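Local coordinates for centrosomal protein of 104 kDa (Homo sapiens, PDB 5LPH) that is required for ciliogenesis and for structural integrity at the ciliary tip, and appears here as its TOG domain, a tubulin-binding module of HEAT type, at residues A[95-100]-A[139-144]; A[107-112]-A[157-162]; A[88-93]-A[121-126]. One frame throughout, in Å; residues are numbered along the deposited sequence. Where two conformers were deposited one is given.

Interaction 1 of 3, residues A[95-100]-A[139-144]; sequences FLVRRA and ERTIPV
Arg98 and Arg140 stack in a buried contact between two parallel helical segments, the C-terminal end of helix 83-100 and the C-terminal half of helix 131-147, with axes 9.2 Å apart. Arg98 has CG anti to the backbone N (chi1 -175°) and stays extended to NE, carrying its guanidinium across. Arg98 NH1 donates to Arg140 O at 2.7 Å (N-H...O 149°), close to the guanidinium plane. Helix 131-147 is kinked at Pro143 and Val144 N makes no bond to the turn before, so Arg98 supplies a donor to Arg140 O where the helix does not. In this HEAT-type solenoid both helices lie against helix 106-126, where Val97 and Thr141 touch Leu116. Arg140, bent at chi2 and chi3, lays its guanidinium over one face of Arg98, centres 3.8 Å apart, planes 17° from parallel: like charges face to face, with no bond between Arg98 NE and Arg140 NH2. Val144 CG2 lies against the opposite face, 3.5 Å from Arg98 NH1. A leucine in place of Arg98 would probably leave Arg140 O without this donor and the Arg140 guanidinium, unstacked, free to turn. Val97 CG1 meets Thr141 CG2 at 3.9 Å, while Thr141 OG1 turns back to Cys137 O.

Interaction 2 of 3, residues A[107-112]-A[157-162]; sequences SVFQAS and RVTAAN
Phe109 is the residue of 107-112 that reaches across to 157-162, and its ring meets Thr159 and Ala160 on helix 154-169. Its CG stands anti to the backbone N (chi1 166°), and the ring projects from helix 106-126 with CE2 and CZ leading. Phe109 CE2 lies 3.9 Å from Thr159 CG2; the methyl comes in obliquely, and the two side chains run past one another in opposite directions. Phe109 CZ is 4.2 Å from Ala160 CB, which sits at the ring edge, near its plane. No hydrogen bond links the segments, and the contact is slight, burying 124 Å² in all. The threonine hydroxyl takes no part in it: Thr159 OG1 bonds to Arg155 O in its own helix, which leaves the methyl as the group offered to the ring. Arg148 adds a cation-pi interaction with Phe109.

At the end of the segment, Ser112 folds its hydroxyl back along the helix. Ser112 OG donates to Phe109 O at 2.7 Å, with a C=O...O angle of 134°, so its polar end is satisfied locally in a buried place; Ile101, in the loop ahead of this helix, packs against its side chain. Phe109 thus packs helix 106-126 against helix 154-169, as helices of successive layers do in a HEAT-type solenoid, and joins it to the HEAT 1 repeat of the TOG domain.

Interaction 3 of 3, residues A[88-93]-A[121-126]; sequences NTLRAS and TQYIPK
A helical hairpin, helices 83-100 and 106-126 of the TOG domain, is joined here near its open end by Leu90 packing against Tyr123 and Ile124. The two short segments run nearly antiparallel, at 160°, and their axes stay 12.1 Å apart, so long side chains have to fill the space between them. Leu90, with CG anti to the backbone N (chi1 -179°), sends CD1 into the angle between the two partners. Leu90 CD1 lies 3.9 Å from Tyr123 CE2, approaching the ring obliquely, and 3.7 Å from Ile124 CG1; the Leu90 and Ile124 side chains cross at about a right angle. Tyr123 also has its CG anti to the backbone N, and its ring reaches across until Tyr123 OH comes within 4.1 Å of Thr89 CB. The hydroxyl does not bond to that threonine: it hydrogen-bonds to Leu86 O, one turn earlier, while Thr89 OG1 is held by Asp85 O. Leu74 of helix 60-76 and Met77 pack against both Thr89 and Tyr123, and His127 meets the tyrosine ring edge-to-face.

The end of helix 106-126 is itself irregular, with a wider pi-type turn at 121-123 and a kink at Pro125, whose nitrogen has no hydrogen to give to the turn before. On the facing helix, Thr89 O accepts two bonds from one residue: Ser93 N, in the regular helical pattern, and Ser93 OG at 2.8 Å, arriving from opposite faces of the carbonyl plane. Across the segments the contact is thus apolar, carried by Leu90 against Tyr123 and Ile124, while the buried hydroxyls of Thr89, Ser93 and Tyr123 are each satisfied by a backbone carbonyl; the tyrosine alone among them spends its bond on the opposite helix, which adds a directional tie to the hydrophobic packing.

From the N terminus, helix 83-100 supplies the first segments of two contacts in turn, 88-93 for interaction 3 and 95-100 for interaction 1, and helix 106-126 opens interaction 2 with 107-112. The loops then close in the same order: interaction 3 at 121-126, interaction 1 at 139-144 and interaction 2 at 157-162. Every pair crosses, and none is nested. Interaction 3 closes a hairpin of consecutive helices, whereas interactions 1 and 2 each reach past a helix to the next but one, interaction 1 to the start of HEAT 1, interaction 2 well inside it. Interactions 1 and 2 touch through Ala100 CB and Ser112 CB, 3.6 Å apart; interactions 2 and 3 share helix 106-126 without touching.

Interaction 1 of 3, residues A[95-100]-A[139-144]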
# COMPACT_ATOMS: atom_id res chain seq x y z
N PHE A 95 6.53 -12.65 -6.02
CA PHE A 95 5.33 -13.37 -6.49
C PHE A 95 4.63 -14.13 -5.34
O PHE A 95 3.41 -14.09 -5.23
CB PHE A 95 5.68 -14.31 -7.66
CG PHE A 95 4.56 -15.24 -8.07
CD1 PHE A 95 4.45 -16.50 -7.49
CD2 PHE A 95 3.63 -14.85 -9.02
CE1 PHE A 95 3.42 -17.36 -7.85
CE2 PHE A 95 2.60 -15.71 -9.39
CZ PHE A 95 2.50 -16.96 -8.81
N LEU A 96 5.42 -14.81 -4.51
CA LEU A 96 4.88 -15.54 -3.35
C LEU A 96 4.41 -14.61 -2.22
O LEU A 96 3.38 -14.88 -1.60
CB LEU A 96 5.88 -16.57 -2.82
CG LEU A 96 6.15 -17.78 -3.72
CD1 LEU A 96 7.17 -18.68 -3.06
CD2 LEU A 96 4.89 -18.57 -4.04
N VAL A 97 5.16 -13.54 -1.96
CA VAL A 97 4.75 -12.52 -0.98
C VAL A 97 3.38 -11.93 -1.34
O VAL A 97 2.50 -11.82 -0.49
CB VAL A 97 5.80 -11.39 -0.85
CG1 VAL A 97 5.24 -10.12 -0.22
CG2 VAL A 97 6.99 -11.90 -0.05
N ARG A 98 3.21 -11.59 -2.61
CA ARG A 98 1.96 -11.02 -3.11
C ARG A 98 0.72 -11.88 -2.80
O ARG A 98 -0.32 -11.35 -2.43
CB ARG A 98 2.08 -10.79 -4.62
CG ARG A 98 0.90 -10.09 -5.28
CD ARG A 98 1.12 -9.98 -6.77
NE ARG A 98 -0.12 -9.72 -7.50
CZ ARG A 98 -0.64 -8.52 -7.75
NH1 ARG A 98 -0.04 -7.40 -7.33
NH2 ARG A 98 -1.78 -8.43 -8.43
N ARG A 99 0.84 -13.19 -2.97
CA ARG A 99 -0.29 -14.09 -2.69
C ARG A 99 -0.47 -14.29 -1.17
O ARG A 99 -1.60 -14.27 -0.68
CB ARG A 99 -0.18 -15.37 -3.52
CG ARG A 99 0.91 -16.36 -3.17
CD ARG A 99 0.72 -17.65 -3.94
NE ARG A 99 -0.22 -18.59 -3.30
CZ ARG A 99 -1.47 -18.85 -3.68
NH1 ARG A 99 -2.04 -18.27 -4.74
NH2 ARG A 99 -2.19 -19.74 -2.98
N ALA A 100 0.63 -14.37 -0.43
CA ALA A 100 0.60 -14.52 1.02
C ALA A 100 0.07 -13.29 1.78
O ALA A 100 -0.41 -13.42 2.91
CB ALA A 100 1.97 -14.89 1.56
N GLU A 139 5.42 -1.95 -6.27
CA GLU A 139 4.28 -1.96 -7.20
C GLU A 139 3.46 -3.26 -7.17
O GLU A 139 2.25 -3.23 -7.36
CB GLU A 139 4.74 -1.69 -8.64
CG GLU A 139 5.27 -0.27 -8.86
CD GLU A 139 6.06 -0.11 -10.17
OE1 GLU A 139 6.78 -1.05 -10.55
OE2 GLU A 139 5.97 0.98 -10.79
N ARG A 140 4.12 -4.39 -6.94
CA ARG A 140 3.44 -5.69 -6.88
C ARG A 140 2.76 -5.99 -5.55
O ARG A 140 1.87 -6.84 -5.53
CB ARG A 140 4.43 -6.82 -7.21
CG ARG A 140 5.04 -6.77 -8.60
CD ARG A 140 3.99 -6.84 -9.70
NE ARG A 140 3.25 -8.10 -9.71
CZ ARG A 140 2.09 -8.31 -10.35
NH1 ARG A 140 1.48 -7.34 -11.02
NH2 ARG A 140 1.54 -9.52 -10.30
N THR A 141 3.16 -5.31 -4.47
CA THR A 141 2.66 -5.61 -3.12
C THR A 141 1.74 -4.55 -2.51
O THR A 141 0.78 -4.92 -1.84
CB THR A 141 3.80 -5.88 -2.13
OG1 THR A 141 4.64 -4.72 -2.02
CG2 THR A 141 4.63 -7.07 -2.57
N ILE A 142 2.03 -3.27 -2.73
CA ILE A 142 1.26 -2.21 -2.05
C ILE A 142 -0.24 -2.22 -2.39
O ILE A 142 -1.06 -2.07 -1.48
CB ILE A 142 1.88 -0.77 -2.20
CG1 ILE A 142 1.12 0.29 -1.39
CG2 ILE A 142 1.84 -0.21 -3.61
CD1 ILE A 142 1.05 0.03 0.08
N PRO A 143 -0.62 -2.41 -3.68
CA PRO A 143 -2.06 -2.45 -3.98
C PRO A 143 -2.81 -3.60 -3.30
O PRO A 143 -3.96 -3.44 -2.88
CB PRO A 143 -2.10 -2.62 -5.51
CG PRO A 143 -0.74 -2.22 -5.99
CD PRO A 143 0.18 -2.67 -4.89
N VAL A 144 -2.15 -4.75 -3.17
CA VAL A 144 -2.74 -5.91 -2.52
C VAL A 144 -2.81 -5.67 -1.01
O VAL A 144 -3.77 -6.06 -0.35
CB VAL A 144 -1.93 -7.19 -2.81
CG1 VAL A 144 -2.58 -8.40 -2.15
CG2 VAL A 144 -1.83 -7.42 -4.32

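Interaction 2 of 3, residues A[107-112]-A[157-162]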
# COMPACT_ATOMS: atom_id res chain seq x y z
N SER A 107 -0.69 -15.40 10.98
CA SER A 107 0.75 -15.73 11.03
C SER A 107 1.43 -15.78 9.66
O SER A 107 2.60 -15.43 9.55
CB SER A 107 0.97 -17.08 11.71
OG SER A 107 0.71 -16.97 13.09
N VAL A 108 0.69 -16.23 8.65
CA VAL A 108 1.21 -16.30 7.28
C VAL A 108 1.29 -14.89 6.70
O VAL A 108 2.29 -14.54 6.09
CB VAL A 108 0.33 -17.20 6.38
CG1 VAL A 108 0.87 -17.22 4.95
CG2 VAL A 108 0.24 -18.61 6.94
N PHE A 109 0.22 -14.10 6.90
CA PHE A 109 0.17 -12.68 6.52
C PHE A 109 1.35 -11.90 7.12
O PHE A 109 2.04 -11.18 6.40
CB PHE A 109 -1.18 -12.06 6.94
CG PHE A 109 -1.23 -10.56 6.90
CD1 PHE A 109 -1.30 -9.87 5.69
CD2 PHE A 109 -1.24 -9.82 8.08
CE1 PHE A 109 -1.36 -8.49 5.66
CE2 PHE A 109 -1.31 -8.43 8.06
CZ PHE A 109 -1.37 -7.76 6.84
N GLN A 110 1.59 -12.10 8.41
CA GLN A 110 2.70 -11.44 9.12
C GLN A 110 4.09 -11.86 8.64
O GLN A 110 4.99 -11.03 8.52
CB GLN A 110 2.58 -11.66 10.63
CG GLN A 110 1.69 -10.63 11.32
CD GLN A 110 1.09 -11.10 12.64
OE1 GLN A 110 -0.01 -10.68 13.03
NE2 GLN A 110 1.80 -11.97 13.34
N ALA A 111 4.26 -13.15 8.36
CA ALA A 111 5.52 -13.67 7.80
C ALA A 111 5.82 -13.09 6.42
O ALA A 111 6.98 -12.86 6.09
CB ALA A 111 5.51 -15.19 7.75
N SER A 112 4.78 -12.85 5.62
CA SER A 112 4.96 -12.23 4.30
C SER A 112 5.45 -10.78 4.40
O SER A 112 6.26 -10.35 3.57
CB SER A 112 3.67 -12.30 3.47
OG SER A 112 2.75 -11.28 3.83
N ARG A 157 -6.36 -4.52 9.77
CA ARG A 157 -6.35 -3.20 9.12
C ARG A 157 -5.21 -2.31 9.63
O ARG A 157 -4.51 -1.70 8.83
CB ARG A 157 -7.67 -2.45 9.33
CG ARG A 157 -8.86 -3.06 8.60
CD ARG A 157 -10.02 -2.07 8.50
NE ARG A 157 -10.53 -1.63 9.80
CZ ARG A 157 -11.51 -2.21 10.49
NH1 ARG A 157 -12.14 -3.31 10.06
NH2 ARG A 157 -11.87 -1.68 11.66
N VAL A 158 -5.03 -2.28 10.95
CA VAL A 158 -3.94 -1.50 11.58
C VAL A 158 -2.55 -2.04 11.19
O VAL A 158 -1.64 -1.26 10.92
CB VAL A 158 -4.09 -1.46 13.13
CG1 VAL A 158 -2.86 -0.85 13.80
CG2 VAL A 158 -5.33 -0.68 13.54
N THR A 159 -2.38 -3.36 11.19
CA THR A 159 -1.09 -3.96 10.81
C THR A 159 -0.73 -3.64 9.35
O THR A 159 0.40 -3.28 9.05
CB THR A 159 -1.09 -5.50 11.00
OG1 THR A 159 -1.44 -5.80 12.35
CG2 THR A 159 0.28 -6.11 10.70
N ALA A 160 -1.71 -3.78 8.46
CA ALA A 160 -1.53 -3.47 7.05
C ALA A 160 -1.20 -1.99 6.84
O ALA A 160 -0.24 -1.67 6.14
CB ALA A 160 -2.77 -3.85 6.26
N ALA A 161 -1.97 -1.11 7.48
CA ALA A 161 -1.76 0.34 7.36
C ALA A 161 -0.42 0.78 7.92
O ALA A 161 0.31 1.54 7.28
CB ALA A 161 -2.89 1.11 8.02
N ASN A 162 -0.07 0.29 9.11
CA ASN A 162 1.24 0.60 9.69
C ASN A 162 2.41 0.15 8.80
O ASN A 162 3.40 0.88 8.69
CB ASN A 162 1.39 -0.02 11.09
CG ASN A 162 0.59 0.72 12.16
OD1 ASN A 162 0.17 1.86 11.98
ND2 ASN A 162 0.41 0.07 13.30

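Interaction 3 of 3, residues A[88-93]-A[121-126]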
# COMPACT_ATOMS: atom_id res chain seq x y z
N ASN A 88 16.05 -12.71 -10.50
CA ASN A 88 15.06 -13.78 -10.67
C ASN A 88 14.52 -14.28 -9.33
O ASN A 88 13.31 -14.45 -9.16
CB ASN A 88 15.64 -14.98 -11.44
CG ASN A 88 15.87 -14.69 -12.91
OD1 ASN A 88 15.23 -13.82 -13.49
ND2 ASN A 88 16.80 -15.43 -13.51
N THR A 89 15.43 -14.50 -8.39
CA THR A 89 15.08 -14.94 -7.05
C THR A 89 14.21 -13.91 -6.32
O THR A 89 13.24 -14.27 -5.64
CB THR A 89 16.35 -15.28 -6.25
OG1 THR A 89 17.03 -16.36 -6.88
CG2 THR A 89 16.01 -15.69 -4.85
N LEU A 90 14.55 -12.63 -6.48
CA LEU A 90 13.74 -11.53 -5.95
C LEU A 90 12.34 -11.52 -6.55
O LEU A 90 11.36 -11.37 -5.81
CB LEU A 90 14.44 -10.19 -6.19
CG LEU A 90 13.73 -8.93 -5.67
CD1 LEU A 90 14.75 -7.91 -5.19
CD2 LEU A 90 12.81 -8.30 -6.71
N ARG A 91 12.24 -11.67 -7.88
CA ARG A 91 10.94 -11.63 -8.57
C ARG A 91 10.04 -12.82 -8.22
O ARG A 91 8.82 -12.67 -8.11
CB ARG A 91 11.12 -11.51 -10.10
CG ARG A 91 11.63 -10.14 -10.52
CD ARG A 91 11.74 -9.89 -12.02
NE ARG A 91 12.55 -8.69 -12.25
CZ ARG A 91 12.08 -7.50 -12.60
NH1 ARG A 91 12.91 -6.48 -12.75
NH2 ARG A 91 10.78 -7.33 -12.80
N ALA A 92 10.64 -13.99 -8.04
CA ALA A 92 9.90 -15.18 -7.63
C ALA A 92 9.42 -15.06 -6.18
O ALA A 92 8.30 -15.48 -5.86
CB ALA A 92 10.77 -16.41 -7.78
N SER A 93 10.27 -14.50 -5.32
CA SER A 93 9.91 -14.27 -3.92
C SER A 93 8.80 -13.24 -3.77
O SER A 93 7.89 -13.43 -2.96
CB SER A 93 11.15 -13.85 -3.12
OG SER A 93 12.11 -14.88 -3.17
N THR A 121 14.70 -3.74 2.43
CA THR A 121 15.61 -3.05 3.37
C THR A 121 16.99 -3.71 3.56
O THR A 121 17.92 -3.04 4.01
CB THR A 121 14.86 -2.89 4.73
OG1 THR A 121 13.73 -2.05 4.53
CG2 THR A 121 15.69 -2.34 5.92
N GLN A 122 17.12 -5.00 3.23
CA GLN A 122 18.37 -5.73 3.48
C GLN A 122 18.98 -6.36 2.22
O GLN A 122 20.16 -6.15 1.94
CB GLN A 122 18.16 -6.79 4.56
CG GLN A 122 17.52 -6.26 5.83
CD GLN A 122 17.54 -7.27 6.97
OE1 GLN A 122 16.50 -7.76 7.41
NE2 GLN A 122 18.74 -7.59 7.45
N TYR A 123 18.18 -7.13 1.48
CA TYR A 123 18.64 -7.86 0.29
C TYR A 123 19.05 -6.92 -0.84
O TYR A 123 20.13 -7.07 -1.40
CB TYR A 123 17.52 -8.79 -0.18
CG TYR A 123 17.81 -9.69 -1.37
CD1 TYR A 123 18.38 -10.95 -1.20
CD2 TYR A 123 17.44 -9.31 -2.66
CE1 TYR A 123 18.61 -11.80 -2.28
CE2 TYR A 123 17.66 -10.15 -3.74
CZ TYR A 123 18.24 -11.39 -3.55
OH TYR A 123 18.45 -12.21 -4.64
N ILE A 124 18.18 -5.98 -1.18
CA ILE A 124 18.45 -5.03 -2.28
C ILE A 124 19.73 -4.19 -2.05
O ILE A 124 20.59 -4.17 -2.93
CB ILE A 124 17.21 -4.17 -2.62
CG1 ILE A 124 16.21 -5.02 -3.42
CG2 ILE A 124 17.60 -2.92 -3.41
CD1 ILE A 124 14.84 -4.39 -3.61
N PRO A 125 19.86 -3.52 -0.88
CA PRO A 125 21.11 -2.80 -0.58
C PRO A 125 22.37 -3.68 -0.41
O PRO A 125 23.46 -3.24 -0.75
CB PRO A 125 20.80 -2.04 0.72
CG PRO A 125 19.54 -2.65 1.25
CD PRO A 125 18.79 -3.15 0.07
N LYS A 126 22.21 -4.90 0.10
CA LYS A 126 23.34 -5.85 0.22
C LYS A 126 23.99 -6.17 -1.12
O LYS A 126 25.21 -6.21 -1.23
CB LYS A 126 22.88 -7.15 0.90
CG LYS A 126 23.91 -8.28 0.94
CD LYS A 126 23.67 -9.20 2.13
CE LYS A 126 24.66 -10.34 2.20
NZ LYS A 126 24.11 -11.60 1.62